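Local coordinates for hypothetical protein (Parabacteroides merdae, PDB 4OO3) that is a putative oxidoreductase that probably binds a nicotinamide cofactor through its Rossmann domain, its substrate being unknown, at residues Val12-Leu17 against Val91-Gly96; Val39-Pro44 against Glu71-Gly76; Asn249-Ser254 against Tyr285-Ile290. One frame throughout, in Å; residues are numbered along the deposited sequence.

Interaction 1: residues Val12-Leu17 against Val91-Gly96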
ATOM      1  N   VAL A  12      -5.002 -13.500 -20.237  1.00 35.68           N
ATOM      2  CA  VAL A  12      -5.592 -12.636 -19.219  1.00 34.34           C
ATOM      3  C   VAL A  12      -6.395 -11.548 -19.912  1.00 34.80           C
ATOM      4  O   VAL A  12      -5.871 -10.839 -20.772  1.00 35.97           O
ATOM      5  CB  VAL A  12      -4.510 -12.002 -18.321  1.00 33.95           C
ATOM      6  CG1 VAL A  12      -5.090 -10.895 -17.447  1.00 31.97           C
ATOM      7  CG2 VAL A  12      -3.844 -13.074 -17.470  1.00 32.69           C
ATOM      8  N   LYS A  13      -7.665 -11.429 -19.534  1.00 34.39           N
ATOM      9  CA  LYS A  13      -8.577 -10.461 -20.137  1.00 34.47           C
ATOM     10  C   LYS A  13      -9.066  -9.497 -19.079  1.00 32.17           C
ATOM     11  O   LYS A  13      -9.899  -9.859 -18.250  1.00 32.98           O
ATOM     12  CB  LYS A  13      -9.777 -11.168 -20.765  1.00 37.37           C
ATOM     13  CG  LYS A  13      -9.540 -11.684 -22.173  1.00 42.74           C
ATOM     14  CD  LYS A  13      -9.576 -13.194 -22.253  1.00 48.40           C
ATOM     15  CE  LYS A  13      -9.389 -13.655 -23.690  1.00 54.58           C
ATOM     16  NZ  LYS A  13     -10.013 -14.983 -23.920  1.00 58.81           N
ATOM     17  N   LEU A  14      -8.577  -8.263 -19.130  1.00 31.00           N
ATOM     18  CA  LEU A  14      -8.828  -7.283 -18.072  1.00 31.16           C
ATOM     19  C   LEU A  14     -10.198  -6.614 -18.147  1.00 31.36           C
ATOM     20  O   LEU A  14     -10.661  -6.233 -19.213  1.00 34.42           O
ATOM     21  CB  LEU A  14      -7.769  -6.173 -18.084  1.00 30.50           C
ATOM     22  CG  LEU A  14      -6.306  -6.536 -17.857  1.00 30.29           C
ATOM     23  CD1 LEU A  14      -5.477  -5.258 -17.770  1.00 29.93           C
ATOM     24  CD2 LEU A  14      -6.139  -7.389 -16.611  1.00 29.56           C
ATOM     25  N   ILE A  15     -10.820  -6.473 -16.985  1.00 32.16           N
ATOM     26  CA  ILE A  15     -11.982  -5.626 -16.806  1.00 31.58           C
ATOM     27  C   ILE A  15     -11.564  -4.511 -15.871  1.00 30.20           C
ATOM     28  O   ILE A  15     -10.995  -4.769 -14.828  1.00 31.30           O
ATOM     29  CB  ILE A  15     -13.138  -6.373 -16.124  1.00 31.58           C
ATOM     30  CG1 ILE A  15     -13.558  -7.591 -16.947  1.00 32.46           C
ATOM     31  CG2 ILE A  15     -14.306  -5.425 -15.900  1.00 31.87           C
ATOM     32  CD1 ILE A  15     -14.474  -8.544 -16.207  1.00 34.14           C
ATOM     33  N   THR A  16     -11.855  -3.275 -16.227  1.00 30.90           N
ATOM     34  CA  THR A  16     -11.575  -2.179 -15.326  1.00 31.65           C
ATOM     35  C   THR A  16     -12.900  -1.647 -14.825  1.00 30.60           C
ATOM     36  O   THR A  16     -13.691  -1.136 -15.599  1.00 31.42           O
ATOM     37  CB  THR A  16     -10.750  -1.094 -16.025  1.00 34.17           C
ATOM     38  OG1 THR A  16      -9.621  -1.709 -16.660  1.00 32.93           O
ATOM     39  CG2 THR A  16     -10.265  -0.055 -15.014  1.00 35.50           C
ATOM     40  N   LEU A  17     -13.144  -1.794 -13.526  1.00 30.10           N
ATOM     41  CA  LEU A  17     -14.438  -1.467 -12.941  1.00 29.37           C
ATOM     42  C   LEU A  17     -14.369  -0.186 -12.124  1.00 29.61           C
ATOM     43  O   LEU A  17     -13.662  -0.122 -11.115  1.00 29.85           O
ATOM     44  CB  LEU A  17     -14.908  -2.612 -12.060  1.00 29.64           C
ATOM     45  CG  LEU A  17     -16.261  -2.415 -11.373  1.00 30.26           C
ATOM     46  CD1 LEU A  17     -17.397  -2.311 -12.379  1.00 31.07           C
ATOM     47  CD2 LEU A  17     -16.476  -3.562 -10.408  1.00 30.87           C
ATOM     48  N   VAL A  91     -10.086 -11.169 -15.298  1.00 30.11           N
ATOM     49  CA  VAL A  91      -9.425 -10.484 -14.186  1.00 29.59           C
ATOM     50  C   VAL A  91      -9.953  -9.054 -14.092  1.00 30.51           C
ATOM     51  O   VAL A  91      -9.882  -8.299 -15.066  1.00 30.98           O
ATOM     52  CB  VAL A  91      -7.895 -10.412 -14.371  1.00 30.20           C
ATOM     53  CG1 VAL A  91      -7.252  -9.639 -13.226  1.00 28.29           C
ATOM     54  CG2 VAL A  91      -7.295 -11.805 -14.480  1.00 30.93           C
HETATM   55  N   MSE A  92     -10.448  -8.681 -12.913  1.00 28.60           N
HETATM   56  CA  MSE A  92     -11.007  -7.356 -12.682  1.00 27.01           C
HETATM   57  C   MSE A  92     -10.024  -6.524 -11.908  1.00 28.10           C
HETATM   58  O   MSE A  92      -9.472  -6.978 -10.903  1.00 30.37           O
HETATM   59  CB  MSE A  92     -12.306  -7.497 -11.898  1.00 26.10           C
HETATM   60  CG  MSE A  92     -13.104  -6.194 -11.843  1.00 25.16           C
HETATM   61 SE   MSE A  92     -12.585  -5.131 -10.258  0.75 20.08          SE
HETATM   62  CE  MSE A  92     -13.671  -6.105  -8.960  1.00 20.46           C
ATOM     63  N   ILE A  93      -9.809  -5.292 -12.362  1.00 26.30           N
ATOM     64  CA  ILE A  93      -8.915  -4.354 -11.704  1.00 25.97           C
ATOM     65  C   ILE A  93      -9.728  -3.287 -10.969  1.00 26.08           C
ATOM     66  O   ILE A  93     -10.457  -2.515 -11.600  1.00 27.39           O
ATOM     67  CB  ILE A  93      -8.005  -3.647 -12.734  1.00 26.10           C
ATOM     68  CG1 ILE A  93      -7.235  -4.678 -13.577  1.00 26.12           C
ATOM     69  CG2 ILE A  93      -7.063  -2.673 -12.035  1.00 25.00           C
ATOM     70  CD1 ILE A  93      -6.349  -5.607 -12.773  1.00 25.40           C
ATOM     71  N   GLN A  94      -9.596  -3.225  -9.647  1.00 26.55           N
ATOM     72  CA  GLN A  94     -10.345  -2.246  -8.846  1.00 28.16           C
ATOM     73  C   GLN A  94      -9.419  -1.240  -8.158  1.00 27.09           C
ATOM     74  O   GLN A  94      -8.661  -1.595  -7.267  1.00 28.29           O
ATOM     75  CB  GLN A  94     -11.240  -2.955  -7.813  1.00 30.06           C
ATOM     76  CG  GLN A  94     -12.642  -2.352  -7.692  1.00 33.88           C
ATOM     77  CD  GLN A  94     -12.625  -0.880  -7.277  1.00 36.73           C
ATOM     78  OE1 GLN A  94     -11.929  -0.501  -6.335  1.00 35.13           O
ATOM     79  NE2 GLN A  94     -13.379  -0.042  -7.991  1.00 41.22           N
ATOM     80  N   ALA A  95      -9.485   0.015  -8.592  1.00 27.31           N
ATOM     81  CA  ALA A  95      -8.775   1.106  -7.933  1.00 29.50           C
ATOM     82  C   ALA A  95      -9.574   2.394  -8.070  1.00 31.12           C
ATOM     83  O   ALA A  95      -9.723   2.927  -9.168  1.00 31.06           O
ATOM     84  CB  ALA A  95      -7.381   1.291  -8.517  1.00 29.05           C
ATOM     85  N   GLY A  96     -10.084   2.880  -6.943  1.00 31.65           N
ATOM     86  CA  GLY A  96     -10.825   4.122  -6.911  1.00 31.70           C
ATOM     87  C   GLY A  96     -11.628   4.270  -5.643  1.00 31.65           C
ATOM     88  O   GLY A  96     -11.073   4.317  -4.542  1.00 29.98           O
TER
HETATM   89  O   HOH W   1     -10.816   0.313 -11.162  1.00 24.34           O
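Ile15 is held from both of its backbone polar atoms by the strand of Val91 and Ile93. Ile15 N donates to Val91 O at 2.8 Å. Ile15 O accepts from Ile93 N, also at 2.8 Å, with the donor nearly in line with the carbonyl (C=O...N 177°). This is the tight part: the CA atoms of Ile15 and Met92 are 4.6 Å apart. On one face Val91 CG2 packs on Val12 CG1 at 3.8 Å, and Leu14 CD2 lies alongside Val91. On the other, the selenomethionine chain of Met92 bends at chi2 and chi3 and sets SE 3.9 Å from Leu17 CB. Strands 14-17 and 91-94 are the first and fourth strands of the parallel Rossmann sheet. In relatives the dinucleotide usually binds at their C-terminal ends. Toward those ends the pairing slackens. Leu17 N reaches Ile93 O only in a weak bond of 3.4 Å. Gln94 NE2 gives Leu17 O another weak one, while its OE1 is bonded to Lys101. A water lies 2.9 Å from Leu17 O; it accepts from Ala95 N and can donate to Leu17 O or Ile93 O. At the other end Lys13 is exposed, though Lys13 O still accepts from Val91 N at 3.2 Å.

Interaction 2: residues Val39-Pro44 against Glu71-Gly76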
ATOM      1  N   VAL A  39      -9.392  -4.482 -23.597  1.00 32.95           N
ATOM      2  CA  VAL A  39      -9.687  -4.265 -22.194  1.00 33.79           C
ATOM      3  C   VAL A  39     -11.110  -3.723 -22.051  1.00 33.20           C
ATOM      4  O   VAL A  39     -11.505  -2.793 -22.745  1.00 32.98           O
ATOM      5  CB  VAL A  39      -8.660  -3.299 -21.564  1.00 35.25           C
ATOM      6  CG1 VAL A  39      -9.029  -2.955 -20.121  1.00 34.81           C
ATOM      7  CG2 VAL A  39      -7.263  -3.906 -21.635  1.00 36.29           C
ATOM      8  N   TYR A  40     -11.864  -4.304 -21.128  1.00 32.28           N
ATOM      9  CA  TYR A  40     -13.266  -3.963 -20.953  1.00 32.27           C
ATOM     10  C   TYR A  40     -13.455  -3.041 -19.757  1.00 31.33           C
ATOM     11  O   TYR A  40     -13.171  -3.417 -18.623  1.00 36.02           O
ATOM     12  CB  TYR A  40     -14.083  -5.251 -20.835  1.00 33.83           C
ATOM     13  CG  TYR A  40     -13.936  -6.105 -22.076  1.00 36.64           C
ATOM     14  CD1 TYR A  40     -14.720  -5.866 -23.195  1.00 39.58           C
ATOM     15  CD2 TYR A  40     -12.977  -7.115 -22.153  1.00 39.38           C
ATOM     16  CE1 TYR A  40     -14.582  -6.618 -24.349  1.00 41.95           C
ATOM     17  CE2 TYR A  40     -12.829  -7.874 -23.310  1.00 40.78           C
ATOM     18  CZ  TYR A  40     -13.634  -7.617 -24.402  1.00 43.34           C
ATOM     19  OH  TYR A  40     -13.511  -8.351 -25.560  1.00 52.00           O
ATOM     20  N   VAL A  41     -13.911  -1.821 -20.025  1.00 29.73           N
ATOM     21  CA  VAL A  41     -14.161  -0.818 -18.987  1.00 28.65           C
ATOM     22  C   VAL A  41     -15.668  -0.652 -18.745  1.00 28.27           C
ATOM     23  O   VAL A  41     -16.442  -0.489 -19.692  1.00 28.51           O
ATOM     24  CB  VAL A  41     -13.568   0.554 -19.399  1.00 30.06           C
ATOM     25  CG1 VAL A  41     -13.941   1.645 -18.397  1.00 29.15           C
ATOM     26  CG2 VAL A  41     -12.053   0.465 -19.567  1.00 29.28           C
ATOM     27  N   TYR A  42     -16.071  -0.707 -17.477  1.00 27.55           N
ATOM     28  CA  TYR A  42     -17.438  -0.408 -17.058  1.00 27.34           C
ATOM     29  C   TYR A  42     -17.390   0.624 -15.940  1.00 28.83           C
ATOM     30  O   TYR A  42     -16.737   0.409 -14.912  1.00 28.42           O
ATOM     31  CB  TYR A  42     -18.135  -1.668 -16.540  1.00 27.68           C
ATOM     32  CG  TYR A  42     -18.227  -2.765 -17.567  1.00 27.07           C
ATOM     33  CD1 TYR A  42     -17.164  -3.621 -17.773  1.00 27.18           C
ATOM     34  CD2 TYR A  42     -19.368  -2.931 -18.339  1.00 28.21           C
ATOM     35  CE1 TYR A  42     -17.224  -4.629 -18.717  1.00 28.61           C
ATOM     36  CE2 TYR A  42     -19.443  -3.944 -19.292  1.00 29.74           C
ATOM     37  CZ  TYR A  42     -18.358  -4.785 -19.471  1.00 28.75           C
ATOM     38  OH  TYR A  42     -18.389  -5.791 -20.392  1.00 30.97           O
ATOM     39  N   ALA A  43     -18.100   1.725 -16.117  1.00 29.58           N
ATOM     40  CA  ALA A  43     -18.024   2.814 -15.161  1.00 31.46           C
ATOM     41  C   ALA A  43     -19.196   3.758 -15.310  1.00 32.67           C
ATOM     42  O   ALA A  43     -19.766   3.866 -16.387  1.00 33.66           O
ATOM     43  CB  ALA A  43     -16.724   3.583 -15.363  1.00 32.50           C
ATOM     44  N   PRO A  44     -19.553   4.463 -14.228  1.00 33.35           N
ATOM     45  CA  PRO A  44     -20.475   5.566 -14.445  1.00 35.18           C
ATOM     46  C   PRO A  44     -19.793   6.634 -15.301  1.00 36.15           C
ATOM     47  O   PRO A  44     -18.558   6.705 -15.343  1.00 37.74           O
ATOM     48  CB  PRO A  44     -20.753   6.076 -13.029  1.00 34.01           C
ATOM     49  CG  PRO A  44     -19.523   5.724 -12.260  1.00 32.83           C
ATOM     50  CD  PRO A  44     -19.002   4.453 -12.860  1.00 32.33           C
ATOM     51  N   GLU A  71      -9.443  -0.022 -25.534  1.00 32.84           N
ATOM     52  CA  GLU A  71     -10.383   0.164 -24.443  1.00 32.27           C
ATOM     53  C   GLU A  71     -11.816   0.103 -24.970  1.00 32.97           C
ATOM     54  O   GLU A  71     -12.291   1.024 -25.628  1.00 33.19           O
ATOM     55  CB  GLU A  71     -10.109   1.491 -23.735  1.00 33.06           C
ATOM     56  CG  GLU A  71      -8.697   1.612 -23.175  1.00 32.84           C
ATOM     57  CD  GLU A  71      -8.479   0.773 -21.935  1.00 33.10           C
ATOM     58  OE1 GLU A  71      -9.216   0.964 -20.948  1.00 33.28           O
ATOM     59  OE2 GLU A  71      -7.549  -0.060 -21.937  1.00 33.85           O
ATOM     60  N   ILE A  72     -12.487  -1.013 -24.701  1.00 33.34           N
ATOM     61  CA  ILE A  72     -13.883  -1.182 -25.059  1.00 34.15           C
ATOM     62  C   ILE A  72     -14.715  -0.702 -23.880  1.00 32.79           C
ATOM     63  O   ILE A  72     -14.847  -1.400 -22.883  1.00 31.85           O
ATOM     64  CB  ILE A  72     -14.204  -2.650 -25.380  1.00 36.10           C
ATOM     65  CG1 ILE A  72     -13.293  -3.154 -26.507  1.00 38.21           C
ATOM     66  CG2 ILE A  72     -15.664  -2.789 -25.777  1.00 36.97           C
ATOM     67  CD1 ILE A  72     -13.160  -4.659 -26.572  1.00 38.84           C
ATOM     68  N   VAL A  73     -15.279   0.490 -24.011  1.00 32.64           N
ATOM     69  CA  VAL A  73     -15.840   1.217 -22.877  1.00 32.37           C
ATOM     70  C   VAL A  73     -17.359   1.132 -22.820  1.00 33.15           C
ATOM     71  O   VAL A  73     -18.035   1.238 -23.839  1.00 33.28           O
ATOM     72  CB  VAL A  73     -15.439   2.703 -22.943  1.00 32.31           C
ATOM     73  CG1 VAL A  73     -16.039   3.482 -21.774  1.00 32.94           C
ATOM     74  CG2 VAL A  73     -13.918   2.839 -22.984  1.00 31.77           C
ATOM     75  N   TYR A  74     -17.876   0.931 -21.613  1.00 33.40           N
ATOM     76  CA  TYR A  74     -19.292   1.085 -21.328  1.00 33.03           C
ATOM     77  C   TYR A  74     -19.476   2.033 -20.152  1.00 32.85           C
ATOM     78  O   TYR A  74     -18.988   1.762 -19.043  1.00 29.85           O
ATOM     79  CB  TYR A  74     -19.945  -0.241 -20.967  1.00 34.04           C
ATOM     80  CG  TYR A  74     -21.410  -0.042 -20.696  1.00 35.86           C
ATOM     81  CD1 TYR A  74     -22.334  -0.084 -21.736  1.00 37.60           C
ATOM     82  CD2 TYR A  74     -21.872   0.252 -19.411  1.00 35.71           C
ATOM     83  CE1 TYR A  74     -23.680   0.121 -21.500  1.00 39.98           C
ATOM     84  CE2 TYR A  74     -23.214   0.460 -19.168  1.00 37.54           C
ATOM     85  CZ  TYR A  74     -24.112   0.395 -20.216  1.00 39.42           C
ATOM     86  OH  TYR A  74     -25.443   0.603 -19.995  1.00 41.67           O
ATOM     87  N   THR A  75     -20.184   3.137 -20.382  1.00 33.10           N
ATOM     88  CA  THR A  75     -20.527   4.036 -19.289  1.00 33.38           C
ATOM     89  C   THR A  75     -22.039   4.145 -19.160  1.00 35.14           C
ATOM     90  O   THR A  75     -22.751   4.238 -20.153  1.00 39.12           O
ATOM     91  CB  THR A  75     -19.863   5.424 -19.441  1.00 33.41           C
ATOM     92  OG1 THR A  75     -20.231   6.017 -20.691  1.00 35.80           O
ATOM     93  CG2 THR A  75     -18.351   5.296 -19.380  1.00 32.87           C
ATOM     94  N   GLY A  76     -22.516   4.109 -17.925  1.00 35.94           N
ATOM     95  CA  GLY A  76     -23.940   4.168 -17.623  1.00 38.06           C
ATOM     96  C   GLY A  76     -24.180   3.887 -16.150  1.00 37.69           C
ATOM     97  O   GLY A  76     -23.299   3.370 -15.466  1.00 35.83           O
TER
HETATM   98  O   HOH W   2     -16.960  -2.639 -21.654  1.00 38.44           O
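Tyr40 CG and Ile72 CG1 both stand anti to the carbonyl carbon (chi1 -60° and -57°), which lays the two side chains next to each other, pointing the same way. The end of the isoleucine then meets the ring, with Ile72 CD1 3.3 Å from Tyr40 CE1. Tyr42 and Tyr74 cross at about a right angle. The root of Tyr74 comes closest to the other ring, CB lying 3.8 Å from Tyr42 CD2. With a serine in place of Tyr40 the ring is lost, and Ile72 CD1 would probably be left without its neighbour and freer to turn. On the other face the bent chain of Glu71 brings OE2 to 3.4 Å from Val39 CB. Helix 47-61 covers this side through His52 and Ile56. It links the two parallel strands in a right-handed beta-alpha-beta crossover at the sheet edge. Five backbone hydrogen bonds join them, among them Tyr74 N to Val41 O at 2.8 Å. A water adds a bridge, donating to Ile72 O at 2.7 Å and to Val41 O. The hydroxyls of Tyr42 and Tyr74 bond elsewhere, to Glu86 and Asp78. The polar link between these strands thus rests on peptides and one water; side chains add mainly van der Waals contact.

Interaction 3: residues Asn249-Ser254 against Tyr285-Ile290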
ATOM      1  N   ASN A 249      -5.928   6.260  17.612  1.00 35.37           N
ATOM      2  CA  ASN A 249      -6.417   7.628  17.526  1.00 36.43           C
ATOM      3  C   ASN A 249      -6.673   8.030  16.085  1.00 36.83           C
ATOM      4  O   ASN A 249      -6.056   7.494  15.161  1.00 37.61           O
ATOM      5  CB  ASN A 249      -5.423   8.595  18.164  1.00 36.96           C
ATOM      6  CG  ASN A 249      -5.215   8.315  19.638  1.00 37.88           C
ATOM      7  OD1 ASN A 249      -6.025   8.712  20.475  1.00 41.01           O
ATOM      8  ND2 ASN A 249      -4.143   7.620  19.962  1.00 35.73           N
ATOM      9  N   ARG A 250      -7.606   8.960  15.913  1.00 35.59           N
ATOM     10  CA  ARG A 250      -7.919   9.538  14.620  1.00 35.34           C
ATOM     11  C   ARG A 250      -8.099  11.037  14.797  1.00 37.19           C
ATOM     12  O   ARG A 250      -8.642  11.489  15.802  1.00 38.36           O
ATOM     13  CB  ARG A 250      -9.188   8.908  14.045  1.00 36.33           C
ATOM     14  CG  ARG A 250     -10.404   8.977  14.961  1.00 38.25           C
ATOM     15  CD  ARG A 250     -11.541   8.123  14.420  1.00 39.13           C
ATOM     16  NE  ARG A 250     -12.292   8.805  13.367  1.00 39.46           N
ATOM     17  CZ  ARG A 250     -13.297   9.656  13.584  1.00 41.01           C
ATOM     18  NH1 ARG A 250     -13.682   9.966  14.812  1.00 40.55           N
ATOM     19  NH2 ARG A 250     -13.912  10.220  12.557  1.00 43.52           N
ATOM     20  N   TRP A 251      -7.619  11.813  13.836  1.00 36.06           N
ATOM     21  CA  TRP A 251      -7.752  13.260  13.918  1.00 36.35           C
ATOM     22  C   TRP A 251      -7.768  13.871  12.529  1.00 36.29           C
ATOM     23  O   TRP A 251      -7.556  13.176  11.529  1.00 33.21           O
ATOM     24  CB  TRP A 251      -6.661  13.878  14.810  1.00 36.42           C
ATOM     25  CG  TRP A 251      -5.246  13.745  14.320  1.00 36.61           C
ATOM     26  CD1 TRP A 251      -4.517  14.682  13.630  1.00 36.48           C
ATOM     27  CD2 TRP A 251      -4.376  12.624  14.511  1.00 35.00           C
ATOM     28  NE1 TRP A 251      -3.257  14.202  13.373  1.00 36.15           N
ATOM     29  CE2 TRP A 251      -3.144  12.943  13.906  1.00 34.85           C
ATOM     30  CE3 TRP A 251      -4.519  11.380  15.141  1.00 33.78           C
ATOM     31  CZ2 TRP A 251      -2.062  12.056  13.902  1.00 33.60           C
ATOM     32  CZ3 TRP A 251      -3.450  10.507  15.139  1.00 33.12           C
ATOM     33  CH2 TRP A 251      -2.236  10.846  14.521  1.00 32.66           C
ATOM     34  N   THR A 252      -8.036  15.171  12.478  1.00 37.95           N
ATOM     35  CA  THR A 252      -8.367  15.827  11.228  1.00 39.91           C
ATOM     36  C   THR A 252      -7.252  16.699  10.672  1.00 40.49           C
ATOM     37  O   THR A 252      -6.343  17.111  11.392  1.00 41.24           O
ATOM     38  CB  THR A 252      -9.626  16.702  11.381  1.00 41.67           C
ATOM     39  OG1 THR A 252      -9.399  17.708  12.370  1.00 43.69           O
ATOM     40  CG2 THR A 252     -10.824  15.850  11.775  1.00 42.43           C
ATOM     41  N   THR A 253      -7.332  16.948   9.369  1.00 40.47           N
ATOM     42  CA  THR A 253      -6.544  17.969   8.709  1.00 39.67           C
ATOM     43  C   THR A 253      -7.541  18.985   8.162  1.00 40.78           C
ATOM     44  O   THR A 253      -8.496  18.614   7.480  1.00 43.79           O
ATOM     45  CB  THR A 253      -5.686  17.377   7.573  1.00 37.41           C
ATOM     46  OG1 THR A 253      -4.769  16.419   8.117  1.00 37.47           O
ATOM     47  CG2 THR A 253      -4.904  18.465   6.848  1.00 36.73           C
ATOM     48  N   SER A 254      -7.337  20.257   8.489  1.00 42.09           N
ATOM     49  CA  SER A 254      -8.220  21.321   8.018  1.00 43.87           C
ATOM     50  C   SER A 254      -7.869  21.681   6.593  1.00 44.32           C
ATOM     51  O   SER A 254      -6.694  21.773   6.253  1.00 45.90           O
ATOM     52  CB  SER A 254      -8.096  22.565   8.894  1.00 45.02           C
ATOM     53  OG  SER A 254      -8.650  22.322  10.171  1.00 46.59           O
ATOM     54  N   TYR A 285     -10.824  13.433   8.388  1.00 34.10           N
ATOM     55  CA  TYR A 285     -10.168  12.463   9.278  1.00 33.77           C
ATOM     56  C   TYR A 285      -9.204  11.566   8.505  1.00 32.19           C
ATOM     57  O   TYR A 285      -9.360  10.344   8.465  1.00 31.71           O
ATOM     58  CB  TYR A 285     -11.199  11.618  10.036  1.00 34.54           C
ATOM     59  CG  TYR A 285     -11.749  12.265  11.289  1.00 36.48           C
ATOM     60  CD1 TYR A 285     -12.886  13.077  11.243  1.00 38.24           C
ATOM     61  CD2 TYR A 285     -11.140  12.056  12.527  1.00 37.19           C
ATOM     62  CE1 TYR A 285     -13.396  13.662  12.390  1.00 38.97           C
ATOM     63  CE2 TYR A 285     -11.643  12.637  13.681  1.00 38.08           C
ATOM     64  CZ  TYR A 285     -12.769  13.439  13.605  1.00 39.52           C
ATOM     65  OH  TYR A 285     -13.268  14.019  14.743  1.00 40.83           O
ATOM     66  N   CYS A 286      -8.193  12.200   7.914  1.00 32.84           N
ATOM     67  CA  CYS A 286      -7.173  11.526   7.114  1.00 33.37           C
ATOM     68  C   CYS A 286      -5.898  11.239   7.918  1.00 33.64           C
ATOM     69  O   CYS A 286      -4.869  10.922   7.345  1.00 34.54           O
ATOM     70  CB  CYS A 286      -6.828  12.377   5.877  1.00 32.88           C
ATOM     71  SG  CYS A 286      -6.374  14.096   6.227  1.00 34.49           S
ATOM     72  N   ASN A 287      -5.966  11.350   9.240  1.00 34.47           N
ATOM     73  CA  ASN A 287      -4.821  11.061  10.097  1.00 34.43           C
ATOM     74  C   ASN A 287      -5.209  10.012  11.119  1.00 35.49           C
ATOM     75  O   ASN A 287      -6.353   9.971  11.562  1.00 37.42           O
ATOM     76  CB  ASN A 287      -4.362  12.320  10.827  1.00 36.01           C
ATOM     77  CG  ASN A 287      -4.184  13.500   9.905  1.00 36.31           C
ATOM     78  OD1 ASN A 287      -3.202  13.590   9.180  1.00 38.25           O
ATOM     79  ND2 ASN A 287      -5.130  14.420   9.936  1.00 37.07           N
ATOM     80  N   GLY A 288      -4.269   9.152  11.481  1.00 34.36           N
ATOM     81  CA  GLY A 288      -4.511   8.200  12.552  1.00 35.29           C
ATOM     82  C   GLY A 288      -3.266   7.430  12.939  1.00 34.48           C
ATOM     83  O   GLY A 288      -2.273   7.449  12.217  1.00 34.63           O
ATOM     84  N   ASP A 289      -3.316   6.768  14.091  1.00 32.87           N
ATOM     85  CA  ASP A 289      -2.262   5.851  14.481  1.00 32.84           C
ATOM     86  C   ASP A 289      -2.817   4.646  15.224  1.00 32.17           C
ATOM     87  O   ASP A 289      -3.953   4.659  15.687  1.00 32.20           O
ATOM     88  CB  ASP A 289      -1.155   6.553  15.283  1.00 36.79           C
ATOM     89  CG  ASP A 289      -1.647   7.196  16.567  1.00 40.65           C
ATOM     90  OD1 ASP A 289      -2.727   6.837  17.077  1.00 45.10           O
ATOM     91  OD2 ASP A 289      -0.920   8.064  17.087  1.00 44.21           O
ATOM     92  N   ILE A 290      -2.014   3.590  15.295  1.00 32.14           N
ATOM     93  CA  ILE A 290      -2.429   2.338  15.919  1.00 31.83           C
ATOM     94  C   ILE A 290      -1.275   1.787  16.733  1.00 32.25           C
ATOM     95  O   ILE A 290      -0.143   1.726  16.240  1.00 32.64           O
ATOM     96  CB  ILE A 290      -2.819   1.259  14.878  1.00 31.51           C
ATOM     97  CG1 ILE A 290      -3.593   1.877  13.706  1.00 30.40           C
ATOM     98  CG2 ILE A 290      -3.603   0.130  15.554  1.00 31.99           C
ATOM     99  CD1 ILE A 290      -3.968   0.896  12.609  1.00 29.10           C
TER
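Arg250 lays its guanidinium flat on the ring of Tyr285, with planes 11° apart and CZ 3.5 Å from the ring centroid. The two residues sit on antiparallel strands of the mixed sheet in the C-terminal domain, where strand 243-255 is outermost. The arginine chain leaves between its backbone N and carbonyl carbon and bends at chi3, which turns the flat group over the ring. NH2 comes over the ring centre. NE makes a salt bridge to Glu214, which probably helps fix the rotation of the guanidinium. The opposite face of Tyr285 takes the methyl of Thr252, whose CG2 is 3.4 Å from the ring centroid. The tyrosine is thus sandwiched between a cation and a methyl.

Trp251 points to the other side of the sheet. Its CG also lies between N and the carbonyl carbon (chi1 65°), and the indole reaches across to the partner strand. There Asn287 CB packs over the five-membered ring, and Trp251 CZ3 lies 3.6 Å from Gly288 CA. Gly288 CA also lies 3.1 Å from Asn249 O. At this end Asn249 and Asp289 form a hydrogen-bonded pair, with Asp289 N to Asn249 O at 3.0 Å. Asp289 OD1 adds only weak bonds to Asn249 N and ND2, and Asn249 OD1 turns to Lys440.

The amide of Asn287 is held at both ends. OD1 accepts from Trp305 N. Asn287 ND2 donates to Trp251 O at 3.2 Å, from above the carbonyl plane. Asn287 ND2 also gives a nearly straight bond (168°), in its own amide plane, to Thr253 OG1 at 2.7 Å.

Interactions 1 and 2 belong to one parallel sheet. Strands 14-17 and 38-43 are neighbours in it, and Thr16 N lies 2.7 Å from Tyr40 O, a probable hydrogen bond. Interaction 1 is the buried middle of that sheet, and its side chains are largely aliphatic. Interaction 2 is the partly buried edge, richer in tyrosine and with a carboxylate against valines. Interaction 3 shares no element with them. It lies in the antiparallel part of the other sheet, its centre about 31 Å from that of interaction 1. Also partly buried, it depends far more on side chains, through cation-pi and CH-pi contacts and the hydrogen bonds of a side-chain amide. In the Rossmann pair, backbone bonds carry most of the polar contact.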